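Long-range contacts in DNA repair protein XRCC1 (Homo sapiens, PDB 3K77), which acts as a scaffold in DNA single-strand break and base excision repair, assembling repair complexes, here seen as its N-terminal domain, the part tied to DNA polymerase beta binding: residues P2-R7 with E53-V58; H19-L24 with R31-A36; V46-K51 with W125-I130; E85-T90 with R118-K123. One frame throughout, in Å; residues are numbered along the deposited sequence.

Interaction 1. Residues P2-R7 with E53-V58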
loop_
_atom_site.group_PDB
_atom_site.type_symbol
_atom_site.label_atom_id
_atom_site.label_comp_id
_atom_site.label_asym_id
_atom_site.label_seq_id
_atom_site.Cartn_x
_atom_site.Cartn_y
_atom_site.Cartn_z
ATOM N N PRO A 2 18.121 -3.970 1.438
ATOM C CA PRO A 2 17.662 -5.189 0.773
ATOM C C PRO A 2 16.144 -5.211 0.658
ATOM O O PRO A 2 15.461 -4.856 1.612
ATOM C CB PRO A 2 18.125 -6.290 1.724
ATOM C CG PRO A 2 19.298 -5.709 2.414
ATOM C CD PRO A 2 19.001 -4.261 2.579
ATOM N N GLU A 3 15.626 -5.623 -0.495
ATOM C CA GLU A 3 14.185 -5.734 -0.674
ATOM C C GLU A 3 13.609 -6.764 0.292
ATOM O O GLU A 3 14.102 -7.883 0.398
ATOM C CB GLU A 3 13.823 -6.101 -2.118
ATOM C CG GLU A 3 12.510 -5.463 -2.607
ATOM C CD GLU A 3 11.874 -6.205 -3.776
ATOM O OE1 GLU A 3 11.224 -7.245 -3.543
ATOM O OE2 GLU A 3 12.006 -5.739 -4.927
ATOM N N ILE A 4 12.564 -6.365 1.004
ATOM C CA ILE A 4 11.847 -7.261 1.892
ATOM C C ILE A 4 10.920 -8.190 1.102
ATOM O O ILE A 4 10.228 -7.773 0.164
ATOM C CB ILE A 4 11.025 -6.468 2.936
ATOM C CG1 ILE A 4 11.960 -5.716 3.884
ATOM C CG2 ILE A 4 10.127 -7.389 3.740
ATOM C CD1 ILE A 4 11.236 -4.971 5.012
ATOM N N ARG A 5 10.905 -9.454 1.498
ATOM C CA ARG A 5 10.099 -10.451 0.826
ATOM C C ARG A 5 8.739 -10.599 1.494
ATOM O O ARG A 5 8.653 -10.656 2.719
ATOM C CB ARG A 5 10.837 -11.786 0.828
ATOM C CG ARG A 5 12.340 -11.672 0.605
ATOM C CD ARG A 5 12.825 -12.800 -0.274
ATOM N NE ARG A 5 12.084 -12.835 -1.535
ATOM C CZ ARG A 5 11.873 -13.936 -2.251
ATOM N NH1 ARG A 5 12.340 -15.106 -1.829
ATOM N NH2 ARG A 5 11.185 -13.871 -3.384
ATOM N N LEU A 6 7.687 -10.666 0.678
ATOM C CA LEU A 6 6.306 -10.773 1.160
ATOM C C LEU A 6 5.765 -12.188 0.965
ATOM O O LEU A 6 5.797 -12.728 -0.137
ATOM C CB LEU A 6 5.403 -9.766 0.437
ATOM C CG LEU A 6 5.925 -8.334 0.389
ATOM C CD1 LEU A 6 5.148 -7.544 -0.630
ATOM C CD2 LEU A 6 5.855 -7.675 1.766
ATOM N N ARG A 7 5.257 -12.770 2.042
ATOM C CA ARG A 7 4.812 -14.157 2.040
ATOM C C ARG A 7 3.417 -14.329 1.415
ATOM O O ARG A 7 3.249 -15.056 0.425
ATOM C CB ARG A 7 4.840 -14.702 3.474
ATOM C CG ARG A 7 4.240 -16.086 3.671
ATOM C CD ARG A 7 4.154 -16.374 5.159
ATOM N NE ARG A 7 3.212 -17.441 5.487
ATOM C CZ ARG A 7 3.546 -18.574 6.103
ATOM N NH1 ARG A 7 4.803 -18.793 6.465
ATOM N NH2 ARG A 7 2.625 -19.488 6.364
ATOM N N GLU A 53 10.791 -7.744 10.182
ATOM C CA GLU A 53 11.879 -6.919 9.690
ATOM C C GLU A 53 11.642 -5.445 9.963
ATOM O O GLU A 53 10.512 -5.025 10.214
ATOM C CB GLU A 53 12.088 -7.145 8.189
ATOM C CG GLU A 53 12.523 -8.547 7.805
ATOM C CD GLU A 53 13.218 -8.589 6.462
ATOM O OE1 GLU A 53 14.285 -7.955 6.330
ATOM O OE2 GLU A 53 12.703 -9.255 5.538
ATOM N N GLN A 54 12.727 -4.677 9.928
ATOM C CA GLN A 54 12.664 -3.227 10.012
ATOM C C GLN A 54 12.573 -2.616 8.613
ATOM O O GLN A 54 13.346 -2.976 7.726
ATOM C CB GLN A 54 13.899 -2.697 10.741
ATOM C CG GLN A 54 13.996 -1.193 10.738
ATOM C CD GLN A 54 15.102 -0.687 11.624
ATOM O OE1 GLN A 54 16.067 -1.398 11.886
ATOM N NE2 GLN A 54 14.974 0.549 12.087
ATOM N N ILE A 55 11.632 -1.696 8.416
ATOM C CA ILE A 55 11.448 -1.072 7.110
ATOM C C ILE A 55 12.208 0.246 6.999
ATOM O O ILE A 55 12.041 1.152 7.823
ATOM C CB ILE A 55 9.956 -0.880 6.778
ATOM C CG1 ILE A 55 9.248 -2.242 6.765
ATOM C CG2 ILE A 55 9.786 -0.162 5.433
ATOM C CD1 ILE A 55 7.753 -2.159 7.034
ATOM N N HIS A 56 13.049 0.326 5.969
ATOM C CA HIS A 56 13.921 1.470 5.732
ATOM C C HIS A 56 13.306 2.449 4.719
ATOM O O HIS A 56 13.358 3.668 4.881
ATOM C CB HIS A 56 15.273 0.954 5.230
ATOM C CG HIS A 56 16.282 2.031 4.979
ATOM N ND1 HIS A 56 17.078 2.546 5.977
ATOM C CD2 HIS A 56 16.632 2.675 3.842
ATOM C CE1 HIS A 56 17.873 3.473 5.468
ATOM N NE2 HIS A 56 17.622 3.569 4.174
ATOM N N SER A 57 12.699 1.879 3.688
ATOM C CA SER A 57 12.193 2.635 2.559
ATOM C C SER A 57 10.952 1.965 1.968
ATOM O O SER A 57 10.746 0.750 2.118
ATOM C CB SER A 57 13.278 2.730 1.493
ATOM O OG SER A 57 12.711 2.885 0.201
ATOM N N VAL A 58 10.136 2.765 1.286
ATOM C CA VAL A 58 8.895 2.280 0.688
ATOM C C VAL A 58 8.668 2.925 -0.680
ATOM O O VAL A 58 8.557 4.151 -0.782
ATOM C CB VAL A 58 7.676 2.594 1.592
ATOM C CG1 VAL A 58 6.395 2.056 0.976
ATOM C CG2 VAL A 58 7.878 2.030 2.987
#
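Ile4 packs on Glu53 and Ile55 where the N-terminal arm of this antiparallel beta sandwich runs past the chain at 53-58, at one end of the XRCC1 N-terminal domain. The contact is made by side chains; no hydrogen bond links the two segments, and the nearest CA atoms, those of Ile4 and Glu53, are 7.8 Å apart. The apolar part is the delta methyl of Ile4. CG1 lies anti to the carbonyl carbon (chi1 -66°) and CD1 extends from it toward Ile55, coming within 3.8 Å of Ile55 CG1, the two side chains crossing at about a right angle. Ile4 CD1 also lies 3.9 Å from Glu53 CB. A second part is van der Waals contact with a polar group: Glu53 and Ile4 slide past each other in opposite directions, and the glutamate carboxylate lies alongside the isoleucine branches. Backbone bonds to other strands hold both sides in place, Ile4 with Phe149 and Glu53 with Trp125, while Leu49 of strand 42-49 also packs on Ile4. At the carboxylate, Glu53 OE2 rests 3.7 Å from Ile4 CG2.

Interaction 2. Residues H19-L24 with R31-A36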
loop_
_atom_site.group_PDB
_atom_site.type_symbol
_atom_site.label_atom_id
_atom_site.label_comp_id
_atom_site.label_asym_id
_atom_site.label_seq_id
_atom_site.Cartn_x
_atom_site.Cartn_y
_atom_site.Cartn_z
ATOM N N HIS A 19 -6.775 -8.052 -11.448
ATOM C CA HIS A 19 -5.933 -7.187 -10.625
ATOM C C HIS A 19 -6.232 -7.440 -9.152
ATOM O O HIS A 19 -6.906 -6.642 -8.490
ATOM C CB HIS A 19 -6.170 -5.716 -10.975
ATOM C CG HIS A 19 -6.372 -5.476 -12.437
ATOM N ND1 HIS A 19 -5.345 -5.592 -13.360
ATOM C CD2 HIS A 19 -7.476 -5.160 -13.152
ATOM C CE1 HIS A 19 -5.810 -5.351 -14.569
ATOM N NE2 HIS A 19 -7.106 -5.079 -14.473
ATOM N N CYS A 20 -5.723 -8.563 -8.651
ATOM C CA CYS A 20 -5.978 -8.990 -7.287
ATOM C C CYS A 20 -4.812 -8.639 -6.368
ATOM O O CYS A 20 -3.716 -8.331 -6.838
ATOM C CB CYS A 20 -6.246 -10.491 -7.266
ATOM S SG CYS A 20 -4.937 -11.474 -8.025
ATOM N N ALA A 21 -5.061 -8.685 -5.061
ATOM C CA ALA A 21 -4.064 -8.347 -4.050
ATOM C C ALA A 21 -2.758 -9.153 -4.172
ATOM O O ALA A 21 -1.664 -8.633 -3.907
ATOM C CB ALA A 21 -4.659 -8.508 -2.677
ATOM N N GLU A 22 -2.881 -10.416 -4.574
ATOM C CA GLU A 22 -1.737 -11.308 -4.694
ATOM C C GLU A 22 -0.641 -10.715 -5.584
ATOM O O GLU A 22 0.542 -11.043 -5.438
ATOM C CB GLU A 22 -2.186 -12.656 -5.255
ATOM N N ASN A 23 -1.045 -9.835 -6.493
ATOM C CA ASN A 23 -0.135 -9.193 -7.438
ATOM C C ASN A 23 0.888 -8.252 -6.798
ATOM O O ASN A 23 1.857 -7.845 -7.442
ATOM C CB ASN A 23 -0.932 -8.424 -8.494
ATOM C CG ASN A 23 -1.630 -9.341 -9.492
ATOM O OD1 ASN A 23 -1.266 -10.501 -9.645
ATOM N ND2 ASN A 23 -2.627 -8.810 -10.186
ATOM N N LEU A 24 0.671 -7.902 -5.537
ATOM C CA LEU A 24 1.551 -6.970 -4.844
ATOM C C LEU A 24 2.703 -7.656 -4.115
ATOM O O LEU A 24 3.633 -7.001 -3.665
ATOM C CB LEU A 24 0.742 -6.134 -3.851
ATOM C CG LEU A 24 -0.387 -5.260 -4.403
ATOM C CD1 LEU A 24 -1.123 -4.584 -3.264
ATOM C CD2 LEU A 24 0.131 -4.226 -5.381
ATOM N N ARG A 31 2.247 -6.619 -12.504
ATOM C CA ARG A 31 0.836 -6.872 -12.262
ATOM C C ARG A 31 0.284 -5.991 -11.144
ATOM O O ARG A 31 0.983 -5.689 -10.170
ATOM C CB ARG A 31 0.614 -8.337 -11.933
ATOM C CG ARG A 31 0.456 -9.180 -13.163
ATOM C CD ARG A 31 0.427 -10.637 -12.794
ATOM N NE ARG A 31 -0.594 -11.360 -13.537
ATOM C CZ ARG A 31 -0.635 -12.684 -13.631
ATOM N NH1 ARG A 31 0.301 -13.423 -13.047
ATOM N NH2 ARG A 31 -1.604 -13.271 -14.321
ATOM N N LYS A 32 -0.983 -5.611 -11.286
ATOM C CA LYS A 32 -1.591 -4.585 -10.448
ATOM C C LYS A 32 -2.606 -5.106 -9.439
ATOM O O LYS A 32 -3.150 -6.194 -9.578
ATOM C CB LYS A 32 -2.233 -3.521 -11.345
ATOM C CG LYS A 32 -1.222 -2.827 -12.219
ATOM C CD LYS A 32 -1.848 -1.893 -13.231
ATOM C CE LYS A 32 -0.752 -1.282 -14.099
ATOM N NZ LYS A 32 -1.267 -0.403 -15.190
ATOM N N TRP A 33 -2.860 -4.310 -8.411
ATOM C CA TRP A 33 -3.990 -4.566 -7.539
ATOM C C TRP A 33 -5.014 -3.454 -7.705
ATOM O O TRP A 33 -4.676 -2.271 -7.594
ATOM C CB TRP A 33 -3.571 -4.704 -6.073
ATOM C CG TRP A 33 -4.727 -4.551 -5.110
ATOM C CD1 TRP A 33 -5.918 -5.221 -5.149
ATOM C CD2 TRP A 33 -4.801 -3.673 -3.974
ATOM N NE1 TRP A 33 -6.725 -4.815 -4.117
ATOM C CE2 TRP A 33 -6.063 -3.861 -3.379
ATOM C CE3 TRP A 33 -3.922 -2.735 -3.403
ATOM C CZ2 TRP A 33 -6.472 -3.158 -2.241
ATOM C CZ3 TRP A 33 -4.326 -2.036 -2.270
ATOM C CH2 TRP A 33 -5.585 -2.249 -1.702
ATOM N N ARG A 34 -6.262 -3.841 -7.968
ATOM C CA ARG A 34 -7.335 -2.877 -8.156
ATOM C C ARG A 34 -8.612 -3.311 -7.452
ATOM O O ARG A 34 -8.792 -4.502 -7.148
ATOM C CB ARG A 34 -7.618 -2.685 -9.631
ATOM C CG ARG A 34 -6.653 -1.797 -10.354
ATOM C CD ARG A 34 -7.408 -1.189 -11.515
ATOM N NE ARG A 34 -6.542 -0.642 -12.544
ATOM C CZ ARG A 34 -6.985 -0.219 -13.720
ATOM N NH1 ARG A 34 -8.279 -0.287 -14.003
ATOM N NH2 ARG A 34 -6.139 0.270 -14.612
ATOM N N ALA A 35 -9.483 -2.333 -7.200
ATOM C CA ALA A 35 -10.750 -2.571 -6.521
ATOM C C ALA A 35 -11.678 -3.416 -7.390
ATOM O O ALA A 35 -11.635 -3.354 -8.627
ATOM C CB ALA A 35 -11.412 -1.257 -6.146
ATOM N N ALA A 36 -12.511 -4.219 -6.739
ATOM C CA ALA A 36 -13.430 -5.073 -7.459
ATOM C C ALA A 36 -14.348 -4.180 -8.259
ATOM O O ALA A 36 -14.799 -4.541 -9.343
ATOM C CB ALA A 36 -14.230 -5.918 -6.497
#
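Arg34 N donates a nearly straight hydrogen bond of 2.9 Å to His19 O, approaching from above the carbonyl plane and tying the residue just ahead of the 3-10 turn 21-24, within the loop between strands 6-12 and 33-34, to edge strand 33-34 of the four-stranded sheet. A second bond comes from a side chain: Asn23 ND2 reaches Lys32 O at 2.7 Å, with the oxygen lying in the amide plane. Since ND2 also binds Thr18 O, two carbonyls fix how the amide is turned. Arg31 CB sits 3.5 Å from Asn23 CG, though the arginine itself is poorly ordered. His19 and Arg34 lie side by side, pointing the same way, CB to CB; the arginine continues to a salt bridge with Asp63. Trp33 is buried. Chi1 of 163° sets its CG anti to the backbone N and places the indole against the turn, where Ala21 CB lies over one face, 4.3 Å from Trp33 CD1. Trp33 NE1 is satisfied by Ser14 O, and Ile43 and Val45 of strand 42-49 pack against the same side chain. On the benzo side of the indole, Leu24 CD1 lies 3.4 Å from Trp33 CE3.

Interaction 3. Residues V46-K51 with W125-I130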
loop_
_atom_site.group_PDB
_atom_site.type_symbol
_atom_site.label_atom_id
_atom_site.label_comp_id
_atom_site.label_asym_id
_atom_site.label_seq_id
_atom_site.Cartn_x
_atom_site.Cartn_y
_atom_site.Cartn_z
ATOM N N VAL A 46 -3.750 -6.201 3.704
ATOM C CA VAL A 46 -2.707 -6.498 4.656
ATOM C C VAL A 46 -1.804 -7.578 4.061
ATOM O O VAL A 46 -2.279 -8.640 3.657
ATOM C CB VAL A 46 -3.296 -6.960 5.983
ATOM C CG1 VAL A 46 -2.175 -7.327 6.962
ATOM C CG2 VAL A 46 -4.197 -5.865 6.539
ATOM N N LEU A 47 -0.506 -7.288 3.988
ATOM C CA LEU A 47 0.474 -8.245 3.492
ATOM C C LEU A 47 1.330 -8.790 4.628
ATOM O O LEU A 47 1.746 -8.041 5.509
ATOM C CB LEU A 47 1.357 -7.608 2.424
ATOM C CG LEU A 47 0.575 -7.007 1.259
ATOM C CD1 LEU A 47 1.492 -6.201 0.351
ATOM C CD2 LEU A 47 -0.172 -8.092 0.484
ATOM N N GLN A 48 1.567 -10.102 4.605
ATOM C CA GLN A 48 2.423 -10.763 5.586
ATOM C C GLN A 48 3.855 -10.885 5.062
ATOM O O GLN A 48 4.082 -11.461 3.995
ATOM C CB GLN A 48 1.866 -12.146 5.929
ATOM C CG GLN A 48 2.794 -13.044 6.755
ATOM C CD GLN A 48 2.999 -12.550 8.179
ATOM O OE1 GLN A 48 2.040 -12.366 8.938
ATOM N NE2 GLN A 48 4.259 -12.345 8.556
ATOM N N LEU A 49 4.815 -10.339 5.812
ATOM C CA LEU A 49 6.233 -10.506 5.490
ATOM C C LEU A 49 6.708 -11.922 5.828
ATOM O O LEU A 49 6.163 -12.572 6.713
ATOM C CB LEU A 49 7.098 -9.502 6.250
ATOM C CG LEU A 49 6.650 -8.047 6.435
ATOM C CD1 LEU A 49 7.847 -7.201 6.874
ATOM C CD2 LEU A 49 6.037 -7.466 5.174
ATOM N N GLU A 50 7.729 -12.400 5.127
ATOM C CA GLU A 50 8.240 -13.745 5.379
ATOM C C GLU A 50 8.845 -13.836 6.768
ATOM O O GLU A 50 8.709 -14.851 7.440
ATOM C CB GLU A 50 9.254 -14.177 4.311
ATOM C CG GLU A 50 8.603 -14.669 3.038
ATOM C CD GLU A 50 9.613 -14.987 1.965
ATOM O OE1 GLU A 50 9.202 -15.143 0.794
ATOM O OE2 GLU A 50 10.818 -15.076 2.295
ATOM N N LYS A 51 9.507 -12.761 7.187
ATOM C CA LYS A 51 10.068 -12.649 8.530
ATOM C C LYS A 51 9.810 -11.263 9.082
ATOM O O LYS A 51 9.482 -10.344 8.335
ATOM C CB LYS A 51 11.573 -12.944 8.537
ATOM C CG LYS A 51 12.230 -12.920 7.165
ATOM C CD LYS A 51 13.569 -12.178 7.166
ATOM C CE LYS A 51 14.315 -12.290 8.489
ATOM N NZ LYS A 51 15.619 -11.565 8.423
ATOM N N TRP A 125 8.552 -5.282 12.191
ATOM C CA TRP A 125 7.191 -5.743 11.946
ATOM C C TRP A 125 7.173 -6.935 10.988
ATOM O O TRP A 125 8.176 -7.235 10.339
ATOM C CB TRP A 125 6.344 -4.610 11.360
ATOM C CG TRP A 125 6.516 -3.300 12.046
ATOM C CD1 TRP A 125 7.399 -2.322 11.715
ATOM C CD2 TRP A 125 5.776 -2.807 13.174
ATOM N NE1 TRP A 125 7.267 -1.253 12.568
ATOM C CE2 TRP A 125 6.270 -1.524 13.469
ATOM C CE3 TRP A 125 4.747 -3.327 13.961
ATOM C CZ2 TRP A 125 5.780 -0.754 14.515
ATOM C CZ3 TRP A 125 4.259 -2.559 14.999
ATOM C CH2 TRP A 125 4.773 -1.284 15.263
ATOM N N ASP A 126 6.027 -7.603 10.890
ATOM C CA ASP A 126 5.863 -8.694 9.932
ATOM C C ASP A 126 4.533 -8.590 9.194
ATOM O O ASP A 126 4.197 -9.431 8.375
ATOM C CB ASP A 126 6.035 -10.064 10.612
ATOM C CG ASP A 126 5.075 -10.277 11.767
ATOM O OD1 ASP A 126 4.471 -9.297 12.236
ATOM O OD2 ASP A 126 4.924 -11.436 12.202
ATOM N N ARG A 127 3.791 -7.532 9.487
ATOM C CA ARG A 127 2.540 -7.253 8.809
ATOM C C ARG A 127 2.578 -5.836 8.228
ATOM O O ARG A 127 3.178 -4.930 8.808
ATOM C CB ARG A 127 1.370 -7.383 9.784
ATOM C CG ARG A 127 1.099 -8.790 10.277
ATOM C CD ARG A 127 0.335 -9.581 9.245
ATOM N NE ARG A 127 -0.355 -10.728 9.832
ATOM C CZ ARG A 127 -1.500 -10.650 10.513
ATOM N NH1 ARG A 127 -2.081 -9.477 10.709
ATOM N NH2 ARG A 127 -2.072 -11.740 11.007
ATOM N N VAL A 128 1.918 -5.649 7.088
ATOM C CA VAL A 128 1.922 -4.361 6.412
ATOM C C VAL A 128 0.541 -4.065 5.825
ATOM O O VAL A 128 0.024 -4.816 5.003
ATOM C CB VAL A 128 2.991 -4.313 5.296
ATOM C CG1 VAL A 128 2.746 -3.143 4.385
ATOM C CG2 VAL A 128 4.376 -4.252 5.881
ATOM N N LYS A 129 -0.057 -2.968 6.274
ATOM C CA LYS A 129 -1.363 -2.546 5.797
ATOM C C LYS A 129 -1.232 -1.364 4.844
ATOM O O LYS A 129 -0.659 -0.333 5.191
ATOM C CB LYS A 129 -2.266 -2.167 6.982
ATOM C CG LYS A 129 -3.711 -1.888 6.615
ATOM C CD LYS A 129 -4.581 -1.844 7.852
ATOM C CE LYS A 129 -6.031 -1.494 7.515
ATOM N NZ LYS A 129 -6.909 -1.492 8.724
ATOM N N ILE A 130 -1.779 -1.513 3.645
ATOM C CA ILE A 130 -1.808 -0.421 2.686
ATOM C C ILE A 130 -3.238 0.030 2.424
ATOM O O ILE A 130 -4.080 -0.768 2.011
ATOM C CB ILE A 130 -1.134 -0.822 1.369
ATOM C CG1 ILE A 130 0.276 -1.374 1.655
ATOM C CG2 ILE A 130 -1.092 0.353 0.419
ATOM C CD1 ILE A 130 0.843 -2.195 0.531
#
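Two antiparallel strands, 42-49 and 124-133, pair here within the larger sheet of the sandwich, their short axes 4.5 Å apart with N-to-C directions at 156°. Leu47 and Val128 form the hydrogen-bonded pair, exchanging Leu47 N to Val128 O (2.7 Å) and Val128 N to Leu47 O, while Val46 with Lys129 and Gln48 with Arg127 are non-hydrogen-bonded pairs. Leu49 N adds a bond to Asp126 O, near the corners where both chains turn away. Val46, Gln48, Arg127 and Lys129 share one face. There a bend at chi2 (69°) folds the Gln48 amide back, and NE2 binds Leu49 O at 2.7 Å, in the carbonyl plane and on a lone pair. OE1 on the other side of that amide accepts a weak bond from Arg127 NE, meeting the guanidinium at its edge with the two planes steeply inclined. Asp126 turns its carboxylate to Ser75. On the face of Leu47 and Val128, Val128 CG2 touches Leu49 CD2 at 3.7 Å, and Leu47 CD1 meets Ile130 CD1. Strand 6-12 flanks the pair beside 42-49, strand 67-73 lies beside 124-133, and Phe149 of strand 143-150 packs on Val128 and Ile130.

Interaction 4. Residues E85-T90 with R118-K123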
loop_
_atom_site.group_PDB
_atom_site.type_symbol
_atom_site.label_atom_id
_atom_site.label_comp_id
_atom_site.label_asym_id
_atom_site.label_seq_id
_atom_site.Cartn_x
_atom_site.Cartn_y
_atom_site.Cartn_z
ATOM N N GLU A 85 0.237 0.525 13.519
ATOM C CA GLU A 85 0.933 1.800 13.664
ATOM C C GLU A 85 0.992 2.420 12.284
ATOM O O GLU A 85 1.056 1.701 11.297
ATOM C CB GLU A 85 2.363 1.533 14.129
ATOM C CG GLU A 85 2.976 2.602 14.997
ATOM C CD GLU A 85 2.828 2.294 16.465
ATOM O OE1 GLU A 85 3.842 1.938 17.095
ATOM O OE2 GLU A 85 1.697 2.382 16.985
ATOM N N VAL A 86 0.977 3.738 12.183
ATOM C CA VAL A 86 1.195 4.350 10.877
ATOM C C VAL A 86 2.705 4.428 10.607
ATOM O O VAL A 86 3.461 4.921 11.441
ATOM C CB VAL A 86 0.537 5.756 10.766
ATOM C CG1 VAL A 86 0.828 6.374 9.404
ATOM C CG2 VAL A 86 -0.968 5.672 10.992
ATOM N N LEU A 87 3.149 3.916 9.464
ATOM C CA LEU A 87 4.549 4.057 9.056
ATOM C C LEU A 87 4.729 5.198 8.038
ATOM O O LEU A 87 5.598 6.046 8.194
ATOM C CB LEU A 87 5.085 2.736 8.492
ATOM C CG LEU A 87 6.548 2.666 8.023
ATOM C CD1 LEU A 87 7.515 2.674 9.188
ATOM C CD2 LEU A 87 6.785 1.431 7.164
ATOM N N LEU A 88 3.898 5.212 7.002
ATOM C CA LEU A 88 3.870 6.311 6.045
ATOM C C LEU A 88 2.543 7.013 6.104
ATOM O O LEU A 88 1.530 6.451 5.708
ATOM C CB LEU A 88 4.074 5.804 4.624
ATOM C CG LEU A 88 3.865 6.885 3.568
ATOM C CD1 LEU A 88 4.961 7.960 3.665
ATOM C CD2 LEU A 88 3.816 6.275 2.179
ATOM N N VAL A 89 2.546 8.245 6.597
ATOM C CA VAL A 89 1.317 9.031 6.717
ATOM C C VAL A 89 0.655 9.246 5.346
ATOM O O VAL A 89 1.320 9.210 4.320
ATOM C CB VAL A 89 1.587 10.389 7.420
ATOM C CG1 VAL A 89 2.360 11.310 6.488
ATOM C CG2 VAL A 89 0.287 11.026 7.870
ATOM N N THR A 90 -0.660 9.451 5.332
ATOM C CA THR A 90 -1.384 9.616 4.071
ATOM C C THR A 90 -0.628 10.516 3.115
ATOM O O THR A 90 -0.415 11.703 3.392
ATOM C CB THR A 90 -2.779 10.229 4.300
ATOM O OG1 THR A 90 -3.611 9.276 4.968
ATOM C CG2 THR A 90 -3.423 10.629 2.977
ATOM N N ARG A 118 9.100 8.016 12.418
ATOM C CA ARG A 118 10.257 7.337 12.982
ATOM C C ARG A 118 9.989 6.502 14.229
ATOM O O ARG A 118 10.775 5.610 14.558
ATOM C CB ARG A 118 11.429 8.305 13.181
ATOM C CG ARG A 118 12.462 8.172 12.072
ATOM C CD ARG A 118 13.299 9.428 11.879
ATOM N NE ARG A 118 12.513 10.557 11.386
ATOM C CZ ARG A 118 12.997 11.510 10.593
ATOM N NH1 ARG A 118 14.257 11.457 10.185
ATOM N NH2 ARG A 118 12.223 12.510 10.195
ATOM N N ALA A 119 8.887 6.773 14.916
ATOM C CA ALA A 119 8.491 5.921 16.031
ATOM C C ALA A 119 8.172 4.519 15.513
ATOM O O ALA A 119 8.689 3.522 16.015
ATOM C CB ALA A 119 7.285 6.503 16.745
ATOM N N ALA A 120 7.323 4.457 14.497
ATOM C CA ALA A 120 6.998 3.198 13.849
ATOM C C ALA A 120 8.182 2.645 13.051
ATOM O O ALA A 120 8.425 1.443 13.050
ATOM C CB ALA A 120 5.783 3.371 12.954
ATOM N N ALA A 121 8.913 3.528 12.374
ATOM C CA ALA A 121 10.027 3.116 11.518
ATOM C C ALA A 121 11.212 2.576 12.321
ATOM O O ALA A 121 12.121 1.954 11.768
ATOM C CB ALA A 121 10.463 4.280 10.611
ATOM N N GLU A 122 11.187 2.818 13.627
ATOM C CA GLU A 122 12.259 2.380 14.511
ATOM C C GLU A 122 12.168 0.889 14.822
ATOM O O GLU A 122 13.190 0.225 15.036
ATOM C CB GLU A 122 12.211 3.172 15.815
ATOM C CG GLU A 122 13.573 3.417 16.433
ATOM C CD GLU A 122 14.412 4.400 15.629
ATOM O OE1 GLU A 122 15.654 4.269 15.630
ATOM O OE2 GLU A 122 13.829 5.304 14.990
ATOM N N LYS A 123 10.936 0.378 14.845
ATOM C CA LYS A 123 10.641 -1.004 15.246
ATOM C C LYS A 123 10.599 -2.032 14.096
ATOM O O LYS A 123 10.668 -1.683 12.911
ATOM C CB LYS A 123 9.321 -1.044 16.027
ATOM C CG LYS A 123 9.178 0.077 17.062
ATOM C CD LYS A 123 7.729 0.291 17.471
ATOM C CE LYS A 123 7.568 1.595 18.210
ATOM N NZ LYS A 123 6.210 2.177 18.058
#
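Glu85 and Lys123 meet at about a right angle beside the short, weakly hydrogen-bonded helix 118-122, which lies against the start of strand 85-92 in the beta sandwich of the N-terminal domain. The lysine is extended beyond CG and brings its ammonium up to the glutamate, where NZ and Glu85 OE1 form a salt bridge of 2.6 Å, the oxygen met nearly along its C-O axis. From the glutamate side, a chi2 of 95° carries the carboxylate past Ala120 to Lys123 while the aliphatic part stays close to the helix. Against the CG of that bend, Ala120 points its methyl at the strand: CB is 3.6 Å from Glu85 CG and also lies against the carbonyl oxygen of Val86. Leu87 approaches the next residue of the helix. Its CG stands anti to the backbone N, chi1 -179°, and the CD1 branch then comes over the backbone of Ala121 as well as its methyl. The small alanine side chains probably help strand and helix come close, with the CA atoms of Leu87 and Ala120 5.5 Å apart. A classic beta bulge sets Leu87 and Leu88 opposite Val70, and Leu87 also shares a backbone bond with Val117 just ahead of the helix. Within the helix, Ala120 O accepts from Trp125 NE1. At the apolar end of the contact, Leu87 CD1 sits 3.6 Å from Ala121 CB.

Overall arrangement
Interactions 1, 3 and 4 gather at one end of the beta sandwich, while interaction 2 has its centre about 24 Å from that of interaction 4, on the other side of the chain's centre. Interaction 3 is the hub: centre to centre it is about 9 Å from interaction 1 and 13 Å from interaction 4. Arg7 N probably bonds Gln48 O, and interaction 2 touches interaction 1 where Leu6 packs on Leu24. Along the chain, interactions 1 and 3 alternate their segments, 2 falls within the span of 1, and 4 within that of 3. Interactions 1, 3 and 4 thus bring distant parts of the sequence together; interaction 3 pairs strands of the larger sheet, and interaction 2 lies at an edge strand of the four-stranded one.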